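Local coordinates for 450aa long hypothetical fmu protein (Pyrococcus horikoshii, PDB 2YXL) that probably methylates carbon 5 of cytosines in RNA, with S-adenosyl-L-methionine as methyl donor, at residues 201-212 / 221-229; 245-255 / 436-445. All blocks are in the same frame, centred on the assembly; numbering follows the deposited sequence.

Contact 1: 201-212 / 221-229; sequences VIGELEEDGVEV and ILKIKGPYN
Leu222 and Ile224 hold helix 201-207 against one face of the antiparallel sheet of the ferredoxin-like domain, the helix running almost parallel to strand 221-225 (3°) with the two axes 11.0 Å apart. Leu222 lies under Val201 and Ile202, where its CD1 meets Val201 CG1 at 3.9 Å and its CD2 meets Ile202 CG1 at 3.8 Å. One turn on, Leu205 divides its two methyls: Leu205 CD1 rests on Ile224 CG2 (3.8 Å), with the two side chains nearly at right angles, and Leu205 CD2 reaches Tyr228 CE1 at 3.7 Å. Ile224 places CG1 between its backbone N and carbonyl carbon (chi1 65°), which carries CD1 over a face of the Tyr228 ring and leaves CG2 for Leu205 and Val212. After the helix the chain turns back into strand 212-214, which borders the sheet and lies antiparallel beside strand 221-225. Val212 and Ile224 form a non-hydrogen-bonded pair there, flanked by the bond from Lys225 N to Glu211 O (3.0 Å). Val210 packs CG1 on Ile224 CB and sets CG2 at the edge of the Tyr228 ring, 3.8 Å from Tyr228 CD1. Replacing Tyr228 with alanine would probably leave Leu205 CD2 and Val210 CG2 without their aromatic neighbour and Ser233 without its hydroxyl partner. Glu211 and Lys225 extend side by side, but the lysine ammonium forms its salt bridge with Glu185.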
loop_
_atom_site.group_PDB
_atom_site.type_symbol
_atom_site.label_atom_id
_atom_site.label_comp_id
_atom_site.label_asym_id
_atom_site.label_seq_id
_atom_site.Cartn_x
_atom_site.Cartn_y
_atom_site.Cartn_z
ATOM N N VAL A 201 3.635 -11.217 22.159
ATOM C CA VAL A 201 4.160 -10.312 21.134
ATOM C C VAL A 201 4.158 -8.860 21.622
ATOM O O VAL A 201 5.164 -8.159 21.490
ATOM C CB VAL A 201 3.382 -10.449 19.794
ATOM C CG1 VAL A 201 3.746 -9.327 18.828
ATOM C CG2 VAL A 201 3.647 -11.806 19.156
ATOM N N ILE A 202 3.033 -8.421 22.190
ATOM C CA ILE A 202 2.915 -7.076 22.766
ATOM C C ILE A 202 4.035 -6.801 23.777
ATOM O O ILE A 202 4.687 -5.755 23.718
ATOM C CB ILE A 202 1.519 -6.843 23.414
ATOM C CG1 ILE A 202 0.434 -6.772 22.333
ATOM C CG2 ILE A 202 1.512 -5.572 24.276
ATOM C CD1 ILE A 202 -0.982 -6.646 22.872
ATOM N N GLY A 203 4.260 -7.751 24.685
ATOM C CA GLY A 203 5.330 -7.653 25.679
ATOM C C GLY A 203 6.721 -7.528 25.079
ATOM O O GLY A 203 7.530 -6.721 25.540
ATOM N N GLU A 204 6.993 -8.329 24.047
ATOM C CA GLU A 204 8.278 -8.303 23.346
ATOM C C GLU A 204 8.495 -6.977 22.611
ATOM O O GLU A 204 9.623 -6.484 22.531
ATOM C CB GLU A 204 8.384 -9.480 22.367
ATOM C CG GLU A 204 9.796 -9.738 21.830
ATOM C CD GLU A 204 9.816 -10.661 20.618
ATOM O OE1 GLU A 204 9.074 -11.669 20.609
ATOM O OE2 GLU A 204 10.586 -10.384 19.673
ATOM N N LEU A 205 7.411 -6.408 22.082
ATOM C CA LEU A 205 7.456 -5.098 21.430
ATOM C C LEU A 205 7.638 -3.969 22.443
ATOM O O LEU A 205 8.421 -3.043 22.215
ATOM C CB LEU A 205 6.195 -4.857 20.595
ATOM C CG LEU A 205 5.997 -5.675 19.315
ATOM C CD1 LEU A 205 4.561 -5.556 18.841
ATOM C CD2 LEU A 205 6.968 -5.244 18.220
ATOM N N GLU A 206 6.918 -4.056 23.560
ATOM C CA GLU A 206 7.037 -3.075 24.640
ATOM C C GLU A 206 8.341 -3.243 25.426
ATOM O O GLU A 206 8.697 -2.382 26.235
ATOM C CB GLU A 206 5.821 -3.128 25.569
ATOM C CG GLU A 206 4.538 -2.597 24.928
ATOM C CD GLU A 206 3.345 -2.589 25.871
ATOM O OE1 GLU A 206 2.424 -1.773 25.647
ATOM O OE2 GLU A 206 3.318 -3.392 26.831
ATOM N N GLU A 207 9.046 -4.348 25.180
ATOM C CA GLU A 207 10.388 -4.560 25.726
ATOM C C GLU A 207 11.370 -3.618 25.028
ATOM O O GLU A 207 12.327 -3.141 25.640
ATOM C CB GLU A 207 10.825 -6.015 25.547
ATOM C CG GLU A 207 11.624 -6.579 26.715
ATOM C CD GLU A 207 10.749 -6.982 27.894
ATOM O OE1 GLU A 207 9.573 -7.344 27.674
ATOM O OE2 GLU A 207 11.241 -6.943 29.043
ATOM N N ASP A 208 11.123 -3.369 23.741
ATOM C CA ASP A 208 11.755 -2.276 23.007
ATOM C C ASP A 208 11.029 -0.972 23.338
ATOM O O ASP A 208 10.151 -0.943 24.202
ATOM C CB ASP A 208 11.685 -2.529 21.497
ATOM C CG ASP A 208 12.764 -3.473 20.999
ATOM O OD1 ASP A 208 12.478 -4.241 20.055
ATOM O OD2 ASP A 208 13.896 -3.445 21.530
ATOM N N GLY A 209 11.387 0.105 22.646
ATOM C CA GLY A 209 10.686 1.376 22.798
ATOM C C GLY A 209 9.549 1.510 21.803
ATOM O O GLY A 209 9.408 2.548 21.152
ATOM N N VAL A 210 8.734 0.463 21.685
ATOM C CA VAL A 210 7.660 0.428 20.695
ATOM C C VAL A 210 6.292 0.609 21.345
ATOM O O VAL A 210 5.882 -0.183 22.195
ATOM C CB VAL A 210 7.689 -0.875 19.846
ATOM C CG1 VAL A 210 6.602 -0.853 18.782
ATOM C CG2 VAL A 210 9.053 -1.068 19.195
ATOM N N GLU A 211 5.603 1.668 20.933
ATOM C CA GLU A 211 4.247 1.961 21.374
ATOM C C GLU A 211 3.267 1.086 20.586
ATOM O O GLU A 211 3.272 1.092 19.349
ATOM C CB GLU A 211 3.954 3.444 21.156
ATOM C CG GLU A 211 2.682 3.963 21.807
ATOM C CD GLU A 211 2.566 5.484 21.735
ATOM O OE1 GLU A 211 1.496 6.014 22.105
ATOM O OE2 GLU A 211 3.541 6.152 21.316
ATOM N N VAL A 212 2.438 0.333 21.310
ATOM C CA VAL A 212 1.543 -0.659 20.710
ATOM C C VAL A 212 0.078 -0.410 21.085
ATOM O O VAL A 212 -0.243 -0.186 22.255
ATOM C CB VAL A 212 1.926 -2.103 21.134
ATOM C CG1 VAL A 212 1.218 -3.132 20.258
ATOM C CG2 VAL A 212 3.438 -2.309 21.079
ATOM N N ILE A 221 -4.618 -8.071 15.349
ATOM C CA ILE A 221 -4.008 -6.924 14.680
ATOM C C ILE A 221 -3.479 -5.914 15.702
ATOM O O ILE A 221 -4.181 -5.538 16.649
ATOM C CB ILE A 221 -4.999 -6.244 13.684
ATOM C CG1 ILE A 221 -5.239 -7.136 12.454
ATOM C CG2 ILE A 221 -4.518 -4.845 13.267
ATOM C CD1 ILE A 221 -4.063 -7.225 11.474
ATOM N N LEU A 222 -2.235 -5.491 15.507
ATOM C CA LEU A 222 -1.617 -4.490 16.363
ATOM C C LEU A 222 -1.148 -3.309 15.543
ATOM O O LEU A 222 -0.564 -3.477 14.470
ATOM C CB LEU A 222 -0.425 -5.080 17.126
ATOM C CG LEU A 222 -0.591 -6.384 17.913
ATOM C CD1 LEU A 222 0.772 -6.885 18.354
ATOM C CD2 LEU A 222 -1.525 -6.213 19.107
ATOM N N LYS A 223 -1.405 -2.110 16.050
ATOM C CA LYS A 223 -0.812 -0.912 15.478
ATOM C C LYS A 223 0.405 -0.534 16.312
ATOM O O LYS A 223 0.313 -0.390 17.532
ATOM C CB LYS A 223 -1.832 0.224 15.387
ATOM C CG LYS A 223 -2.963 -0.065 14.397
ATOM C CD LYS A 223 -4.047 1.014 14.402
ATOM C CE LYS A 223 -5.066 0.795 13.265
ATOM N NZ LYS A 223 -5.980 -0.383 13.485
ATOM N N ILE A 224 1.554 -0.431 15.651
ATOM C CA ILE A 224 2.799 -0.054 16.314
ATOM C C ILE A 224 3.325 1.263 15.754
ATOM O O ILE A 224 3.245 1.511 14.551
ATOM C CB ILE A 224 3.879 -1.177 16.251
ATOM C CG1 ILE A 224 4.329 -1.454 14.810
ATOM C CG2 ILE A 224 3.369 -2.451 16.926
ATOM C CD1 ILE A 224 5.610 -2.274 14.696
ATOM N N LYS A 225 3.842 2.111 16.638
ATOM C CA LYS A 225 4.346 3.420 16.244
ATOM C C LYS A 225 5.781 3.290 15.743
ATOM O O LYS A 225 6.681 2.913 16.499
ATOM C CB LYS A 225 4.263 4.407 17.417
ATOM C CG LYS A 225 4.325 5.879 17.014
ATOM C CD LYS A 225 4.055 6.785 18.207
ATOM C CE LYS A 225 3.582 8.171 17.789
ATOM N NZ LYS A 225 4.682 9.027 17.262
ATOM N N GLY A 226 5.982 3.598 14.463
ATOM C CA GLY A 226 7.302 3.547 13.838
ATOM C C GLY A 226 8.286 4.540 14.440
ATOM O O GLY A 226 7.898 5.372 15.263
ATOM N N PRO A 227 9.570 4.462 14.035
ATOM C CA PRO A 227 10.095 3.493 13.073
ATOM C C PRO A 227 10.398 2.133 13.703
ATOM O O PRO A 227 10.776 2.057 14.873
ATOM C CB PRO A 227 11.380 4.155 12.581
ATOM C CG PRO A 227 11.835 4.992 13.724
ATOM C CD PRO A 227 10.619 5.375 14.526
ATOM N N TYR A 228 10.220 1.074 12.919
ATOM C CA TYR A 228 10.459 -0.285 13.385
ATOM C C TYR A 228 11.213 -1.098 12.338
ATOM O O TYR A 228 10.734 -1.284 11.216
ATOM C CB TYR A 228 9.135 -0.962 13.739
ATOM C CG TYR A 228 9.281 -2.320 14.386
ATOM C CD1 TYR A 228 9.583 -2.435 15.742
ATOM C CD2 TYR A 228 9.105 -3.490 13.646
ATOM C CE1 TYR A 228 9.716 -3.679 16.346
ATOM C CE2 TYR A 228 9.234 -4.740 14.240
ATOM C CZ TYR A 228 9.538 -4.827 15.591
ATOM O OH TYR A 228 9.666 -6.057 16.193
ATOM N N ASN A 229 12.392 -1.578 12.721
ATOM C CA ASN A 229 13.232 -2.373 11.833
ATOM C C ASN A 229 12.825 -3.848 11.844
ATOM O O ASN A 229 12.993 -4.542 12.850
ATOM C CB ASN A 229 14.707 -2.207 12.213
ATOM C CG ASN A 229 15.659 -2.676 11.121
ATOM O OD1 ASN A 229 16.877 -2.589 11.274
ATOM N ND2 ASN A 229 15.110 -3.172 10.016
#

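Contact 2: 245-255 / 436-445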
loop_
_atom_site.group_PDB
_atom_site.type_symbol
_atom_site.label_atom_id
_atom_site.label_comp_id
_atom_site.label_asym_id
_atom_site.label_seq_id
_atom_site.Cartn_x
_atom_site.Cartn_y
_atom_site.Cartn_z
ATOM N N GLU A 245 -2.830 -4.752 6.991
ATOM C CA GLU A 245 -3.851 -3.806 7.424
ATOM C C GLU A 245 -5.014 -4.531 8.083
ATOM O O GLU A 245 -5.286 -5.693 7.773
ATOM C CB GLU A 245 -4.362 -2.974 6.243
ATOM C CG GLU A 245 -3.305 -2.102 5.562
ATOM C CD GLU A 245 -2.747 -0.998 6.460
ATOM O OE1 GLU A 245 -3.370 -0.650 7.490
ATOM O OE2 GLU A 245 -1.669 -0.467 6.124
ATOM N N GLU A 246 -5.695 -3.837 8.994
ATOM C CA GLU A 246 -6.855 -4.389 9.689
ATOM C C GLU A 246 -7.918 -4.895 8.703
ATOM O O GLU A 246 -8.436 -6.003 8.857
ATOM C CB GLU A 246 -7.452 -3.355 10.651
ATOM C CG GLU A 246 -8.542 -3.904 11.567
ATOM C CD GLU A 246 -9.284 -2.811 12.310
ATOM O OE1 GLU A 246 -9.005 -2.612 13.513
ATOM O OE2 GLU A 246 -10.134 -2.136 11.697
ATOM N N ALA A 247 -8.220 -4.081 7.692
ATOM C CA ALA A 247 -9.205 -4.424 6.665
ATOM C C ALA A 247 -8.882 -5.738 5.940
ATOM O O ALA A 247 -9.775 -6.536 5.658
ATOM C CB ALA A 247 -9.352 -3.282 5.669
ATOM N N SER A 248 -7.599 -5.957 5.660
ATOM C CA SER A 248 -7.144 -7.183 5.016
ATOM C C SER A 248 -7.294 -8.417 5.906
ATOM O O SER A 248 -7.588 -9.507 5.415
ATOM C CB SER A 248 -5.695 -7.037 4.563
ATOM O OG SER A 248 -5.580 -6.060 3.542
ATOM N N ALA A 249 -7.095 -8.237 7.211
ATOM C CA ALA A 249 -7.255 -9.324 8.181
ATOM C C ALA A 249 -8.712 -9.767 8.320
ATOM O O ALA A 249 -8.986 -10.954 8.505
ATOM C CB ALA A 249 -6.706 -8.916 9.527
ATOM N N VAL A 250 -9.631 -8.805 8.242
ATOM C CA VAL A 250 -11.071 -9.063 8.314
ATOM C C VAL A 250 -11.536 -9.958 7.155
ATOM O O VAL A 250 -12.363 -10.855 7.348
ATOM C CB VAL A 250 -11.879 -7.732 8.339
ATOM C CG1 VAL A 250 -13.376 -7.977 8.131
ATOM C CG2 VAL A 250 -11.636 -6.980 9.643
ATOM N N ALA A 251 -10.985 -9.714 5.966
ATOM C CA ALA A 251 -11.309 -10.488 4.765
ATOM C C ALA A 251 -11.286 -11.997 5.010
ATOM O O ALA A 251 -12.300 -12.668 4.813
ATOM C CB ALA A 251 -10.377 -10.112 3.614
ATOM N N SER A 252 -10.145 -12.519 5.463
ATOM C CA SER A 252 -10.002 -13.953 5.732
ATOM C C SER A 252 -10.975 -14.463 6.790
ATOM O O SER A 252 -11.490 -15.574 6.673
ATOM C CB SER A 252 -8.567 -14.300 6.133
ATOM O OG SER A 252 -7.679 -14.138 5.042
ATOM N N ILE A 253 -11.223 -13.653 7.819
ATOM C CA ILE A 253 -12.145 -14.029 8.895
ATOM C C ILE A 253 -13.582 -14.132 8.372
ATOM O O ILE A 253 -14.324 -15.033 8.759
ATOM C CB ILE A 253 -12.042 -13.061 10.115
ATOM C CG1 ILE A 253 -10.679 -13.213 10.795
ATOM C CG2 ILE A 253 -13.161 -13.320 11.137
ATOM C CD1 ILE A 253 -10.216 -11.983 11.566
ATOM N N VAL A 254 -13.952 -13.215 7.481
ATOM C CA VAL A 254 -15.286 -13.193 6.875
ATOM C C VAL A 254 -15.558 -14.435 6.008
ATOM O O VAL A 254 -16.604 -15.072 6.154
ATOM C CB VAL A 254 -15.525 -11.873 6.083
ATOM C CG1 VAL A 254 -16.704 -11.999 5.112
ATOM C CG2 VAL A 254 -15.749 -10.717 7.051
ATOM N N LEU A 255 -14.610 -14.774 5.131
ATOM C CA LEU A 255 -14.695 -15.974 4.293
ATOM C C LEU A 255 -14.867 -17.217 5.167
ATOM O O LEU A 255 -15.609 -18.149 4.815
ATOM C CB LEU A 255 -13.435 -16.123 3.431
ATOM C CG LEU A 255 -13.499 -16.648 1.984
ATOM C CD1 LEU A 255 -12.213 -17.396 1.639
ATOM C CD2 LEU A 255 -14.712 -17.523 1.663
ATOM N N HIS A 436 -12.828 4.459 9.826
ATOM C CA HIS A 436 -12.362 3.250 10.513
ATOM C C HIS A 436 -10.869 3.187 10.827
ATOM O O HIS A 436 -10.423 2.255 11.493
ATOM C CB HIS A 436 -12.772 2.001 9.725
ATOM C CG HIS A 436 -14.234 1.934 9.409
ATOM N ND1 HIS A 436 -14.722 2.029 8.124
ATOM C CD2 HIS A 436 -15.312 1.781 10.212
ATOM C CE1 HIS A 436 -16.040 1.932 8.148
ATOM N NE2 HIS A 436 -16.423 1.782 9.403
ATOM N N SER A 437 -10.104 4.168 10.353
ATOM C CA SER A 437 -8.645 4.200 10.553
ATOM C C SER A 437 -7.931 2.950 10.022
ATOM O O SER A 437 -6.978 2.449 10.624
ATOM C CB SER A 437 -8.291 4.450 12.022
ATOM O OG SER A 437 -8.709 5.742 12.417
ATOM N N THR A 438 -8.426 2.449 8.897
ATOM C CA THR A 438 -7.755 1.407 8.129
ATOM C C THR A 438 -7.843 1.838 6.664
ATOM O O THR A 438 -8.445 2.869 6.370
ATOM C CB THR A 438 -8.380 0.005 8.390
ATOM O OG1 THR A 438 -7.550 -1.015 7.822
ATOM C CG2 THR A 438 -9.803 -0.101 7.828
ATOM N N ILE A 439 -7.233 1.079 5.758
ATOM C CA ILE A 439 -7.313 1.374 4.319
ATOM C C ILE A 439 -8.739 1.242 3.772
ATOM O O ILE A 439 -9.559 0.514 4.331
ATOM C CB ILE A 439 -6.373 0.462 3.492
ATOM C CG1 ILE A 439 -6.623 -1.021 3.823
ATOM C CG2 ILE A 439 -4.910 0.865 3.713
ATOM C CD1 ILE A 439 -5.993 -2.005 2.851
ATOM N N GLY A 440 -9.027 1.961 2.687
ATOM C CA GLY A 440 -10.280 1.789 1.947
ATOM C C GLY A 440 -10.362 0.370 1.412
ATOM O O GLY A 440 -9.416 -0.122 0.798
ATOM N N PHE A 441 -11.484 -0.295 1.652
ATOM C CA PHE A 441 -11.603 -1.715 1.336
ATOM C C PHE A 441 -13.029 -2.088 0.946
ATOM O O PHE A 441 -13.982 -1.390 1.303
ATOM C CB PHE A 441 -11.162 -2.542 2.543
ATOM C CG PHE A 441 -10.390 -3.781 2.192
ATOM C CD1 PHE A 441 -11.011 -5.025 2.187
ATOM C CD2 PHE A 441 -9.036 -3.708 1.889
ATOM C CE1 PHE A 441 -10.298 -6.178 1.880
ATOM C CE2 PHE A 441 -8.309 -4.856 1.577
ATOM C CZ PHE A 441 -8.945 -6.095 1.571
ATOM N N PHE A 442 -13.164 -3.189 0.210
ATOM C CA PHE A 442 -14.466 -3.668 -0.236
ATOM C C PHE A 442 -14.581 -5.172 -0.046
ATOM O O PHE A 442 -13.625 -5.908 -0.284
ATOM C CB PHE A 442 -14.695 -3.296 -1.699
ATOM C CG PHE A 442 -16.026 -3.745 -2.241
ATOM C CD1 PHE A 442 -17.195 -3.062 -1.910
ATOM C CD2 PHE A 442 -16.109 -4.847 -3.087
ATOM C CE1 PHE A 442 -18.418 -3.468 -2.409
ATOM C CE2 PHE A 442 -17.332 -5.262 -3.593
ATOM C CZ PHE A 442 -18.490 -4.572 -3.251
ATOM N N TYR A 443 -15.762 -5.609 0.388
ATOM C CA TYR A 443 -16.045 -7.017 0.660
ATOM C C TYR A 443 -17.336 -7.447 -0.031
ATOM O O TYR A 443 -18.357 -6.754 0.056
ATOM C CB TYR A 443 -16.202 -7.261 2.169
ATOM C CG TYR A 443 -15.089 -6.725 3.039
ATOM C CD1 TYR A 443 -15.030 -5.373 3.371
ATOM C CD2 TYR A 443 -14.113 -7.578 3.560
ATOM C CE1 TYR A 443 -14.021 -4.876 4.172
ATOM C CE2 TYR A 443 -13.096 -7.091 4.369
ATOM C CZ TYR A 443 -13.059 -5.737 4.672
ATOM O OH TYR A 443 -12.062 -5.230 5.464
ATOM N N ALA A 444 -17.292 -8.595 -0.703
ATOM C CA ALA A 444 -18.491 -9.205 -1.270
ATOM C C ALA A 444 -18.448 -10.711 -1.072
ATOM O O ALA A 444 -17.625 -11.398 -1.681
ATOM C CB ALA A 444 -18.624 -8.863 -2.735
ATOM N N LEU A 445 -19.324 -11.213 -0.206
ATOM C CA LEU A 445 -19.394 -12.640 0.075
ATOM C C LEU A 445 -20.509 -13.291 -0.740
ATOM O O LEU A 445 -21.652 -12.825 -0.748
ATOM C CB LEU A 445 -19.566 -12.907 1.577
ATOM C CG LEU A 445 -19.392 -14.348 2.079
ATOM C CD1 LEU A 445 -17.968 -14.865 1.859
ATOM C CD2 LEU A 445 -19.780 -14.463 3.549
HETATM O O HOH W 1 -5.188 -0.925 9.188
#
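Ala247, in the first turn of helix 246-255, is gripped from two sides by the 436-445 segment. Thr438 directs OG1 anti to its own backbone N (chi1 -169°) and accepts the amide of Ala247, Ala247 N to Thr438 OG1 3.1 Å. Tyr443 donates its hydroxyl to the Ala247 carbonyl, Tyr443 OH to Ala247 O 2.6 Å; the donor approaches well off the C=O direction (109°) and is tilted 24° from the carbonyl plane. The Ala247 methyl between them packs on the Phe441 ring, Ala247 CB to Phe441 CG 3.7 Å, while Ala247 O and Ser248 N lie over one face of that ring, toward its rim. Tyr443 turns its edge to Ala251 N. At the more open start of the helix, a water accepts from Glu246 N (3.0 Å), donates to Glu245 OE1 and also bonds Thr438 OG1, giving the first amides polar partners; Glu245 OE2 pairs with Lys348. The methylenes of Glu245 lie across Ile439, with Glu245 CG 3.8 Å from Ile439 CD1. Packing is looser at the far end, where Leu445 CD1 stands 4.2 Å from Leu255 CD2. Phe441 also approaches Cys390, the predicted nucleophile, and Ser248 lies near Lys273 of the predicted cofactor site. A helix packed on strand 441-447, itself antiparallel to strand 383-389, fits the Rossmann-like class I methyltransferase fold, whose otherwise parallel core characteristically receives one reversed strand near its end.

Overall arrangement
The two contacts follow one another along the chain, contact 1 complete before contact 2 begins, and their centres lie about 22 Å apart. They belong to different sheets: 201-212 / 221-229 builds the helix-covered edge of the four-stranded antiparallel sheet, whereas 245-255 / 436-445 joins a helix to the mixed sheet of the methyltransferase core. Strand 241-243, on the other border of the antiparallel sheet, leads almost directly into helix 246-255, so the two units are linked along the chain. They also touch in space, with Ile221 CD1 3.7 Å from Ala249 CB. The ferredoxin-like unit therefore sits against the helix of contact 2, which lies close to the sinefungin pocket, while contact 1 is remote from the annotated sites.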